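Local coordinates for protein Syntaxin1 (Monosiga brevicollis, PDB 2XHE) that probably acts as a SNAP receptor (SNARE) protein that binds other SNAREs in membrane fusion and transport, at residues A106-I111 / S138-L143. Sequence-based numbering, arbitrary orientation.
Sequences ADLKQI and SQHSSL
Leu108 and His140 carry most of this helix-to-helix contact, and their CA atoms are the nearest pair, 6.8 Å apart. The packing is van der Waals. With CG anti to the backbone N (chi1 -175°), the His140 imidazole extends across to segment 106-111, where Leu108 CD2 lies 3.9 Å from ring atom ND1. The two side chains meet at a slant. The ring also comes close to the main chain: CE1 is 3.9 Å from Leu108 O and CD2 4.3 Å from Ile111 C, both at an oblique angle. Glu112 and Asn115, further along helix 80-116, together with Gln243, also touch this histidine.

Apolar contacts complete the interface. Leu108 CD2 sits 4.4 Å from Leu143 CB, and Ile111 CG2 the same distance from His140 CB; Leu143 goes on to Val50 of helix 44-72. Arg49 and Arg52 of that helix form salt bridges with Asp107, and Arg54 hydrogen-bonds to Gln139, while Gln139 and Ser142 hydrogen-bond to the other protein of the complex.

The two axes pass 10.4 Å apart and run roughly antiparallel, at 145°. Here helices 80-116 and 131-171 share a buried core with helix 44-72, the antiparallel three-helix bundle of the syntaxin N-terminal Habc domain.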
ATOM      1  N   ALA B 106     -29.355   2.504  14.387  1.00 77.49           N
ATOM      2  CA  ALA B 106     -30.419   3.395  13.958  1.00 82.85           C
ATOM      3  C   ALA B 106     -29.861   4.730  13.474  1.00 89.61           C
ATOM      4  O   ALA B 106     -30.401   5.333  12.544  1.00 92.01           O
ATOM      5  CB  ALA B 106     -31.425   3.594  15.071  1.00 64.76           C
ATOM      6  N   ASP B 107     -28.787   5.190  14.108  1.00 87.17           N
ATOM      7  CA  ASP B 107     -28.136   6.417  13.672  1.00 91.06           C
ATOM      8  C   ASP B 107     -27.508   6.184  12.298  1.00 91.47           C
ATOM      9  O   ASP B 107     -27.593   7.046  11.426  1.00 95.83           O
ATOM     10  CB  ASP B 107     -27.086   6.910  14.686  1.00 94.55           C
ATOM     11  CG  ASP B 107     -27.704   7.609  15.903  1.00100.45           C
ATOM     12  OD1 ASP B 107     -28.823   8.159  15.798  1.00103.35           O
ATOM     13  OD2 ASP B 107     -27.053   7.614  16.972  1.00 98.32           O
ATOM     14  N   LEU B 108     -26.889   5.019  12.096  1.00 84.19           N
ATOM     15  CA  LEU B 108     -26.336   4.684  10.778  1.00 84.42           C
ATOM     16  C   LEU B 108     -27.430   4.656   9.706  1.00 95.04           C
ATOM     17  O   LEU B 108     -27.349   5.394   8.724  1.00 98.00           O
ATOM     18  CB  LEU B 108     -25.572   3.358  10.801  1.00 77.03           C
ATOM     19  CG  LEU B 108     -24.216   3.403  11.502  1.00 74.76           C
ATOM     20  CD1 LEU B 108     -23.548   2.033  11.511  1.00 67.09           C
ATOM     21  CD2 LEU B 108     -23.311   4.472  10.891  1.00 65.24           C
ATOM     22  N   LYS B 109     -28.451   3.818   9.901  1.00 94.07           N
ATOM     23  CA  LYS B 109     -29.565   3.746   8.955  1.00 86.55           C
ATOM     24  C   LYS B 109     -30.120   5.123   8.643  1.00 85.38           C
ATOM     25  O   LYS B 109     -30.377   5.444   7.485  1.00 87.11           O
ATOM     26  CB  LYS B 109     -30.673   2.810   9.445  1.00 91.93           C
ATOM     27  CG  LYS B 109     -30.441   1.354   9.051  1.00110.52           C
ATOM     28  CD  LYS B 109     -31.506   0.419   9.604  1.00123.01           C
ATOM     29  CE  LYS B 109     -31.150  -1.039   9.322  1.00127.69           C
ATOM     30  NZ  LYS B 109     -32.116  -1.988   9.950  1.00129.61           N
ATOM     31  N   GLN B 110     -30.293   5.943   9.673  1.00 88.00           N
ATOM     32  CA  GLN B 110     -30.808   7.291   9.481  1.00 89.46           C
ATOM     33  C   GLN B 110     -29.919   8.069   8.500  1.00 90.00           C
ATOM     34  O   GLN B 110     -30.425   8.773   7.621  1.00 88.57           O
ATOM     35  CB  GLN B 110     -30.953   8.015  10.829  1.00105.62           C
ATOM     36  CG  GLN B 110     -31.388   9.491  10.745  1.00118.94           C
ATOM     37  CD  GLN B 110     -32.621   9.711   9.871  1.00124.08           C
ATOM     38  OE1 GLN B 110     -33.454   8.811   9.700  1.00124.90           O
ATOM     39  NE2 GLN B 110     -32.739  10.918   9.310  1.00114.76           N
ATOM     40  N   ILE B 111     -28.600   7.922   8.630  1.00 90.23           N
ATOM     41  CA  ILE B 111     -27.670   8.648   7.765  1.00 89.77           C
ATOM     42  C   ILE B 111     -27.694   8.087   6.345  1.00 92.10           C
ATOM     43  O   ILE B 111     -27.528   8.829   5.374  1.00 83.77           O
ATOM     44  CB  ILE B 111     -26.220   8.637   8.306  1.00 85.02           C
ATOM     45  CG1 ILE B 111     -26.185   9.104   9.763  1.00 82.37           C
ATOM     46  CG2 ILE B 111     -25.333   9.532   7.456  1.00 87.69           C
ATOM     47  CD1 ILE B 111     -24.780   9.218  10.350  1.00 76.11           C
ATOM     48  N   SER B 138     -18.113   9.577   3.588  1.00 68.35           N
ATOM     49  CA  SER B 138     -16.917   9.030   4.227  1.00 67.65           C
ATOM     50  C   SER B 138     -17.129   8.732   5.710  1.00 78.96           C
ATOM     51  O   SER B 138     -16.597   7.748   6.222  1.00 88.03           O
ATOM     52  CB  SER B 138     -15.685   9.905   4.003  1.00 64.74           C
ATOM     53  OG  SER B 138     -15.975  11.258   4.247  1.00 79.40           O
ATOM     54  N   GLN B 139     -17.913   9.569   6.389  1.00 78.01           N
ATOM     55  CA  GLN B 139     -18.303   9.302   7.775  1.00 75.99           C
ATOM     56  C   GLN B 139     -19.131   8.018   7.865  1.00 75.62           C
ATOM     57  O   GLN B 139     -18.876   7.143   8.703  1.00 76.16           O
ATOM     58  CB  GLN B 139     -19.126  10.463   8.360  1.00 71.53           C
ATOM     59  CG  GLN B 139     -18.383  11.784   8.583  1.00 72.65           C
ATOM     60  CD  GLN B 139     -17.381  11.734   9.732  1.00 73.74           C
ATOM     61  OE1 GLN B 139     -17.303  10.758  10.478  1.00 70.51           O
ATOM     62  NE2 GLN B 139     -16.603  12.795   9.867  1.00 74.58           N
ATOM     63  N   HIS B 140     -20.136   7.918   7.002  1.00 61.47           N
ATOM     64  CA  HIS B 140     -21.043   6.779   7.029  1.00 65.75           C
ATOM     65  C   HIS B 140     -20.294   5.464   6.807  1.00 78.67           C
ATOM     66  O   HIS B 140     -20.522   4.479   7.517  1.00 72.23           O
ATOM     67  CB  HIS B 140     -22.143   6.950   5.982  1.00 73.86           C
ATOM     68  CG  HIS B 140     -23.190   5.882   6.030  1.00 90.44           C
ATOM     69  ND1 HIS B 140     -23.177   4.873   6.967  1.00 96.68           N
ATOM     70  CD2 HIS B 140     -24.280   5.664   5.259  1.00102.64           C
ATOM     71  CE1 HIS B 140     -24.214   4.077   6.771  1.00103.40           C
ATOM     72  NE2 HIS B 140     -24.901   4.538   5.742  1.00108.76           N
ATOM     73  N   SER B 141     -19.396   5.459   5.820  1.00 82.66           N
ATOM     74  CA  SER B 141     -18.617   4.275   5.490  1.00 75.31           C
ATOM     75  C   SER B 141     -17.680   3.899   6.622  1.00 78.38           C
ATOM     76  O   SER B 141     -17.736   2.787   7.153  1.00 79.60           O
ATOM     77  CB  SER B 141     -17.810   4.509   4.218  1.00 88.98           C
ATOM     78  OG  SER B 141     -18.671   4.618   3.098  1.00111.15           O
ATOM     79  N   SER B 142     -16.817   4.834   6.992  1.00 74.04           N
ATOM     80  CA  SER B 142     -15.822   4.582   8.019  1.00 70.61           C
ATOM     81  C   SER B 142     -16.425   3.963   9.294  1.00 77.00           C
ATOM     82  O   SER B 142     -15.900   2.979   9.826  1.00 77.80           O
ATOM     83  CB  SER B 142     -15.076   5.874   8.342  1.00 68.94           C
ATOM     84  OG  SER B 142     -14.052   5.639   9.292  1.00 87.19           O
ATOM     85  N   LEU B 143     -17.525   4.536   9.774  1.00 65.98           N
ATOM     86  CA  LEU B 143     -18.089   4.138  11.060  1.00 74.81           C
ATOM     87  C   LEU B 143     -18.808   2.789  10.999  1.00 70.40           C
ATOM     88  O   LEU B 143     -18.759   1.999  11.954  1.00 59.67           O
ATOM     89  CB  LEU B 143     -19.027   5.231  11.600  1.00 80.65           C
ATOM     90  CG  LEU B 143     -18.353   6.540  12.027  1.00 85.04           C
ATOM     91  CD1 LEU B 143     -19.380   7.628  12.291  1.00 82.42           C
ATOM     92  CD2 LEU B 143     -17.466   6.327  13.249  1.00 91.02           C
TER